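Local coordinates for conserved Archaeal protein (Sulfolobus acidocaldarius, PDB 4OPU), which reduces the double bonds of geranylgeranyl chains in archaeal membrane lipid precursors, using FAD as cofactor, to give saturated phytanyl lipids, at residues F206-T211 / L358-I363; D182-Y187 / G232-M237. The protein carries 1 engineered substitution. One frame throughout, in Å; residues are numbered along the deposited sequence.

Interaction 1: residues F206-T211 / L358-I363. With GRG (geranylgeranyl diphosphate), chain D.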
loop_
_atom_site.group_PDB
_atom_site.type_symbol
_atom_site.label_atom_id
_atom_site.label_comp_id
_atom_site.label_asym_id
_atom_site.label_seq_id
_atom_site.Cartn_x
_atom_site.Cartn_y
_atom_site.Cartn_z
ATOM N N PHE A 206 6.647 -2.393 17.169
ATOM C CA PHE A 206 7.029 -1.532 18.283
ATOM C C PHE A 206 6.741 -0.061 17.990
ATOM O O PHE A 206 7.405 0.557 17.159
ATOM C CB PHE A 206 8.514 -1.701 18.614
ATOM C CG PHE A 206 8.954 -3.131 18.757
ATOM C CD1 PHE A 206 8.879 -3.774 19.979
ATOM C CD2 PHE A 206 9.459 -3.827 17.671
ATOM C CE1 PHE A 206 9.286 -5.090 20.114
ATOM C CE2 PHE A 206 9.870 -5.141 17.800
ATOM C CZ PHE A 206 9.783 -5.772 19.023
ATOM N N ILE A 207 5.751 0.495 18.678
ATOM C CA ILE A 207 5.499 1.928 18.617
ATOM C C ILE A 207 6.513 2.672 19.482
ATOM O O ILE A 207 6.712 2.325 20.647
ATOM C CB ILE A 207 4.077 2.273 19.092
ATOM C CG1 ILE A 207 3.039 1.468 18.307
ATOM C CG2 ILE A 207 3.823 3.766 18.970
ATOM C CD1 ILE A 207 3.133 1.653 16.815
ATOM N N ASP A 208 7.152 3.688 18.907
ATOM C CA ASP A 208 8.143 4.489 19.622
ATOM C C ASP A 208 8.534 5.702 18.784
ATOM O O ASP A 208 9.265 5.577 17.803
ATOM C CB ASP A 208 9.380 3.651 19.957
ATOM C CG ASP A 208 10.173 4.219 21.120
ATOM O OD1 ASP A 208 10.372 5.452 21.163
ATOM O OD2 ASP A 208 10.592 3.429 21.994
ATOM N N GLN A 209 8.049 6.876 19.180
ATOM C CA GLN A 209 8.240 8.090 18.390
ATOM C C GLN A 209 9.675 8.611 18.432
ATOM O O GLN A 209 10.039 9.498 17.659
ATOM C CB GLN A 209 7.282 9.184 18.862
ATOM C CG GLN A 209 5.812 8.852 18.649
ATOM C CD GLN A 209 5.428 8.782 17.179
ATOM O OE1 GLN A 209 6.061 9.409 16.327
ATOM N NE2 GLN A 209 4.384 8.016 16.876
ATOM N N GLU A 210 10.489 8.062 19.326
ATOM C CA GLU A 210 11.883 8.476 19.429
ATOM C C GLU A 210 12.788 7.636 18.536
ATOM O O GLU A 210 13.780 8.133 18.004
ATOM C CB GLU A 210 12.365 8.397 20.879
ATOM C CG GLU A 210 11.704 9.402 21.807
ATOM C CD GLU A 210 12.119 9.224 23.255
ATOM O OE1 GLU A 210 13.185 8.619 23.501
ATOM O OE2 GLU A 210 11.374 9.684 24.148
ATOM N N THR A 211 12.444 6.363 18.370
ATOM C CA THR A 211 13.283 5.444 17.605
ATOM C C THR A 211 12.780 5.254 16.175
ATOM O O THR A 211 13.456 4.639 15.347
ATOM C CB THR A 211 13.374 4.071 18.293
ATOM O OG1 THR A 211 12.099 3.421 18.241
ATOM C CG2 THR A 211 13.794 4.231 19.743
ATOM N N LEU A 358 1.092 11.801 18.386
ATOM C CA LEU A 358 1.030 11.399 19.790
ATOM C C LEU A 358 2.414 11.228 20.410
ATOM O O LEU A 358 3.330 10.707 19.776
ATOM C CB LEU A 358 0.242 10.095 19.945
ATOM C CG LEU A 358 -1.244 10.097 19.591
ATOM C CD1 LEU A 358 -1.888 8.790 20.025
ATOM C CD2 LEU A 358 -1.956 11.288 20.215
ATOM N N SER A 359 2.558 11.661 21.658
ATOM C CA SER A 359 3.807 11.476 22.388
ATOM C C SER A 359 3.910 10.041 22.885
ATOM O O SER A 359 2.916 9.317 22.911
ATOM C CB SER A 359 3.905 12.453 23.560
ATOM O OG SER A 359 2.912 12.186 24.537
ATOM N N ASN A 360 5.115 9.628 23.266
ATOM C CA ASN A 360 5.311 8.308 23.848
ATOM C C ASN A 360 4.467 8.124 25.107
ATOM O O ASN A 360 3.996 7.027 25.392
ATOM C CB ASN A 360 6.788 8.069 24.165
ATOM C CG ASN A 360 7.569 7.568 22.965
ATOM O OD1 ASN A 360 7.007 6.960 22.056
ATOM N ND2 ASN A 360 8.874 7.812 22.963
ATOM N N ASP A 361 4.276 9.208 25.853
ATOM C CA ASP A 361 3.440 9.173 27.047
ATOM C C ASP A 361 1.971 8.975 26.687
ATOM O O ASP A 361 1.231 8.323 27.421
ATOM C CB ASP A 361 3.617 10.453 27.868
ATOM C CG ASP A 361 4.891 10.446 28.688
ATOM O OD1 ASP A 361 5.293 9.359 29.155
ATOM O OD2 ASP A 361 5.491 11.528 28.866
ATOM N N ASP A 362 1.554 9.533 25.556
ATOM C CA ASP A 362 0.182 9.360 25.084
ATOM C C ASP A 362 -0.103 7.897 24.753
ATOM O O ASP A 362 -1.180 7.381 25.049
ATOM C CB ASP A 362 -0.087 10.233 23.855
ATOM C CG ASP A 362 -0.181 11.707 24.198
ATOM O OD1 ASP A 362 -0.433 12.032 25.378
ATOM O OD2 ASP A 362 -0.010 12.543 23.282
ATOM N N ILE A 363 0.874 7.235 24.145
ATOM C CA ILE A 363 0.718 5.845 23.746
ATOM C C ILE A 363 0.938 4.907 24.932
ATOM O O ILE A 363 0.224 3.916 25.083
ATOM C CB ILE A 363 1.682 5.493 22.600
ATOM C CG1 ILE A 363 1.320 6.314 21.359
ATOM C CG2 ILE A 363 1.620 4.012 22.276
ATOM C CD1 ILE A 363 2.505 6.726 20.521
HETATM C C20 GRG D . 1.313 4.372 14.483
HETATM C C19 GRG D . -0.040 3.590 16.581
HETATM C C18 GRG D . 0.436 3.343 15.165
HETATM C C17 GRG D . 0.081 2.216 14.512
HETATM C C16 GRG D . -0.792 1.169 15.183
HETATM C C14 GRG D . 0.905 -0.929 13.765
HETATM C C13 GRG D . -0.581 -1.034 14.013
HETATM C C15 GRG D . -1.419 0.223 14.173
HETATM C C12 GRG D . -1.103 -2.277 14.084
HETATM C C11 GRG D . -2.567 -2.601 14.318
HETATM C C9 GRG D . -3.316 -2.757 13.011
HETATM C C8 GRG D . -3.117 -4.084 12.292
HETATM C C10 GRG D . -1.772 -4.452 11.704
HETATM C C7 GRG D . -4.165 -4.932 12.172
HETATM C C6 GRG D . -4.142 -6.267 11.437
HETATM C C5 GRG D . -4.140 -6.152 9.903
HETATM C C3 GRG D . -5.257 -5.342 9.246
HETATM C C4 GRG D . -5.703 -3.986 9.709
HETATM C C2 GRG D . -5.968 -5.716 8.175
HETATM C C1 GRG D . -5.845 -6.941 7.327
HETATM O O1 GRG D . -5.308 -6.526 6.082
HETATM P PA GRG D . -5.562 -5.128 5.344
HETATM O O1A GRG D . -6.013 -3.943 6.161
HETATM O O3A GRG D . -6.657 -5.346 4.219
HETATM O O2A GRG D . -4.263 -4.727 4.682
#
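An Asx turn starting at Asp-208 meets the first turn of helix 360-368 through the amide of Asn-360, beside the tail of a bound geranylgeranyl diphosphate. OD1 of Asp-208 closes the turn by accepting from Glu-210 N at 3.2 Å through its anti lone pair. The Asn-360 amide uses both of its ends on this loop. Its OD1 accepts from Gln-209 N at 3.1 Å, a nearly straight bond (164° at the hydrogen) whose donor lies a little off the carbonyl plane. Its ND2 reaches Asp-208 OD1 at 3.3 Å, a weak bond, with the carboxylate and amide planes perpendicular. These two bonds oppose rotation of the amide about chi2, while Glu-210 runs past it, CG 3.4 Å from ND2. CG of Gln-209 rests 3.3 Å from the carbonyl oxygen of Leu-358, and the bend at chi2 lets OE1 take the N-H of Gly-214 while the amide stays alongside. The helix starts with a capping box: Ser-359 OG receives Asp-362 N and Asp-362 OD2 receives Ser-359 N.

On the lipid side of these bonds, Ile-207 is shared between protein and prenyl chain. With CG2 anti to the backbone N, that methyl meets Ile-363 CD1 at 3.6 Å, the side chains crossing at about a right angle, and the other branch sends CD1 to 3.6 Å from C18 of geranylgeranyl diphosphate chain D. The loop connects strand 202-206 to strand 216-221, whose Tyr-216 touches Ile-207. Pro-82 packs on both Asn-360 and Ile-363, and Arg-403 forms a salt bridge with Asp-362.

Interaction 2: residues D182-Y187 / G232-M237. With GRG (geranylgeranyl diphosphate), chain C.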
loop_
_atom_site.group_PDB
_atom_site.type_symbol
_atom_site.label_atom_id
_atom_site.label_comp_id
_atom_site.label_asym_id
_atom_site.label_seq_id
_atom_site.Cartn_x
_atom_site.Cartn_y
_atom_site.Cartn_z
ATOM N N ASP A 182 3.064 13.053 3.242
ATOM C CA ASP A 182 2.057 12.018 3.011
ATOM C C ASP A 182 2.709 10.702 2.603
ATOM O O ASP A 182 2.076 9.857 1.969
ATOM C CB ASP A 182 1.051 12.456 1.944
ATOM C CG ASP A 182 0.002 13.410 2.487
ATOM O OD1 ASP A 182 -0.063 13.593 3.722
ATOM O OD2 ASP A 182 -0.767 13.968 1.677
ATOM N N ALA A 183 3.975 10.535 2.971
ATOM C CA ALA A 183 4.695 9.295 2.701
ATOM C C ALA A 183 5.714 9.006 3.797
ATOM O O ALA A 183 6.160 9.913 4.494
ATOM C CB ALA A 183 5.382 9.359 1.348
ATOM N N ASP A 184 6.075 7.736 3.944
ATOM C CA ASP A 184 7.110 7.337 4.887
ATOM C C ASP A 184 8.258 6.659 4.158
ATOM O O ASP A 184 8.044 5.927 3.192
ATOM C CB ASP A 184 6.546 6.396 5.956
ATOM C CG ASP A 184 5.757 7.126 7.024
ATOM O OD1 ASP A 184 5.091 8.133 6.699
ATOM O OD2 ASP A 184 5.806 6.691 8.194
ATOM N N VAL A 185 9.481 6.911 4.609
ATOM C CA VAL A 185 10.624 6.160 4.116
ATOM C C VAL A 185 10.857 4.994 5.071
ATOM O O VAL A 185 10.899 5.179 6.288
ATOM C CB VAL A 185 11.891 7.041 3.988
ATOM C CG1 VAL A 185 12.041 7.958 5.193
ATOM C CG2 VAL A 185 13.134 6.180 3.784
ATOM N N ALA A 186 10.972 3.791 4.519
ATOM C CA ALA A 186 11.100 2.588 5.332
ATOM C C ALA A 186 12.300 1.752 4.897
ATOM O O ALA A 186 12.644 1.706 3.718
ATOM C CB ALA A 186 9.826 1.774 5.267
ATOM N N TYR A 187 12.932 1.094 5.865
ATOM C CA TYR A 187 14.145 0.316 5.632
ATOM C C TYR A 187 14.038 -1.020 6.353
ATOM O O TYR A 187 13.464 -1.094 7.439
ATOM C CB TYR A 187 15.376 1.096 6.113
ATOM C CG TYR A 187 16.698 0.371 5.977
ATOM C CD1 TYR A 187 17.467 0.502 4.830
ATOM C CD2 TYR A 187 17.189 -0.424 7.005
ATOM C CE1 TYR A 187 18.682 -0.149 4.704
ATOM C CE2 TYR A 187 18.402 -1.079 6.889
ATOM C CZ TYR A 187 19.144 -0.938 5.736
ATOM O OH TYR A 187 20.353 -1.588 5.615
ATOM N N GLY A 232 10.089 2.342 9.960
ATOM C CA GLY A 232 9.617 3.368 9.052
ATOM C C GLY A 232 9.472 4.697 9.763
ATOM O O GLY A 232 9.111 4.744 10.937
ATOM N N ILE A 233 9.762 5.782 9.054
ATOM C CA ILE A 233 9.658 7.119 9.623
ATOM C C ILE A 233 8.954 8.052 8.644
ATOM O O ILE A 233 9.096 7.909 7.428
ATOM C CB ILE A 233 11.045 7.689 9.983
ATOM C CG1 ILE A 233 12.000 7.557 8.797
ATOM C CG2 ILE A 233 11.622 6.965 11.190
ATOM C CD1 ILE A 233 13.439 7.898 9.132
ATOM N N GLN A 234 8.188 9.001 9.173
ATOM C CA GLN A 234 7.445 9.926 8.326
ATOM C C GLN A 234 8.397 10.859 7.586
ATOM O O GLN A 234 9.271 11.476 8.194
ATOM C CB GLN A 234 6.446 10.737 9.152
ATOM C CG GLN A 234 5.604 11.686 8.320
ATOM C CD GLN A 234 4.591 12.451 9.142
ATOM O OE1 GLN A 234 4.761 12.630 10.348
ATOM N NE2 GLN A 234 3.525 12.904 8.492
ATOM N N GLY A 235 8.224 10.951 6.271
ATOM C CA GLY A 235 9.075 11.789 5.449
ATOM C C GLY A 235 8.665 13.249 5.483
ATOM O O GLY A 235 7.587 13.591 5.972
ATOM N N GLY A 236 9.535 14.109 4.964
ATOM C CA GLY A 236 9.264 15.535 4.889
ATOM C C GLY A 236 9.123 16.218 6.236
ATOM O O GLY A 236 8.381 17.192 6.368
ATOM N N MET A 237 9.839 15.715 7.237
ATOM C CA MET A 237 9.754 16.263 8.588
ATOM C C MET A 237 11.085 16.843 9.061
ATOM O O MET A 237 11.130 17.603 10.029
ATOM C CB MET A 237 9.282 15.187 9.569
ATOM C CG MET A 237 7.855 14.727 9.348
ATOM S SD MET A 237 6.651 16.030 9.671
ATOM C CE MET A 237 6.795 16.201 11.446
HETATM C C20 GRG C . 1.271 5.376 10.978
HETATM C C19 GRG C . 2.497 6.130 8.794
HETATM C C18 GRG C . 2.179 5.058 9.811
HETATM C C17 GRG C . 2.706 3.825 9.673
HETATM C C16 GRG C . 3.622 3.510 8.508
HETATM C C14 GRG C . 6.721 2.296 7.333
HETATM C C13 GRG C . 5.371 1.882 7.877
HETATM C C15 GRG C . 4.758 2.652 9.024
HETATM C C12 GRG C . 4.692 0.836 7.353
HETATM C C11 GRG C . 5.205 -0.005 6.202
HETATM C C9 GRG C . 6.179 -1.046 6.710
HETATM C C8 GRG C . 5.482 -2.359 7.005
HETATM C C10 GRG C . 6.203 -3.384 7.847
HETATM C C7 GRG C . 4.243 -2.626 6.526
HETATM C C6 GRG C . 3.537 -3.940 6.811
HETATM C C5 GRG C . 2.817 -3.851 8.140
HETATM C C3 GRG C . 1.656 -4.821 8.170
HETATM C C4 GRG C . 0.861 -4.949 9.440
HETATM C C2 GRG C . 1.330 -5.562 7.085
HETATM C C1 GRG C . 0.172 -6.545 7.070
HETATM O O1 GRG C . 0.385 -7.581 7.998
HETATM P PA GRG C . -0.852 -8.508 8.310
HETATM O O1A GRG C . -1.880 -8.291 7.228
HETATM O O3A GRG C . -1.489 -8.111 9.698
HETATM O O2A GRG C . -0.427 -9.951 8.336
#
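The carboxylate of Asp-184 lies flat between protein and lipid: one face is covered by the backbone of Ile-233 and Gln-234, the other by the terminal methyl C19 of geranylgeranyl diphosphate chain C. It projects from an antiparallel strand pair, 183-193 with 226-234, in the large mixed sheet of the catalytic domain. The Gln-234 CA stands 3.5 Å from Asp-184 CG on the first side, and C19 is 3.4 Å from OD2 on the second. Beyond OD1 is the carbonyl oxygen of Ala-183, another acceptor, so no hydrogen bond forms there. The Gln-234 amide is turned 32° from the carboxylate, and its NE2 bonds to Lys-181 O instead.

The two strands run at 155° to each other, with Val-185 and Ile-233 as the hydrogen-bonded pair: Val-185 N gives to Ile-233 O at 3.0 Å, and Ile-233 N to Val-185 O at 3.1 Å. Their side chains lie side by side, CG1 of each 3.6 Å from CG1 of the other, and pack against Ile-242 of helix 242-253. The opposite face, bearing Ala-186 and Gly-232, forms part of the substrate pocket, and Ala-186 also touches the dihydroflavin cofactor. Methyl C14 of the prenyl chain sits 3.8 Å from Ala-186 CB and 3.5 Å from Gly-232 CA; a CB on Gly-232 would run into it.

Asp-184 reaches the lipid with CG anti to its own carbonyl carbon (chi1 -78°). With an alanine in its place, the flat group between C19 and the Ile-233 to Gln-234 backbone is gone, which would probably open a gap and let the prenyl end shift. Past the strand end, Gly-235 N still bonds to Ala-183 O at 2.9 Å, in the carbonyl plane.

How the interactions relate
Interactions 1 and 2 lie on the same side of the chain's centre, their own centres 16 Å apart and their nearest atoms about 5 Å apart without touching. Along the chain the segments alternate: 182-187, 206-211, 232-237, then 358-363. The first three belong to the catalytic domain and to one region of its β-sheet, since strand 226-234 pairs with strand 216-221, which in turn pairs with strand 202-206, from whose end 206-211 emerges. Interaction 2 is internal to that sheet, whereas interaction 1 joins the loop beside it to helix 360-368, almost 150 residues further along the chain. Each contact lines a different bound geranylgeranyl diphosphate, consistent with a pocket that accepts the two chains of the natural lipid.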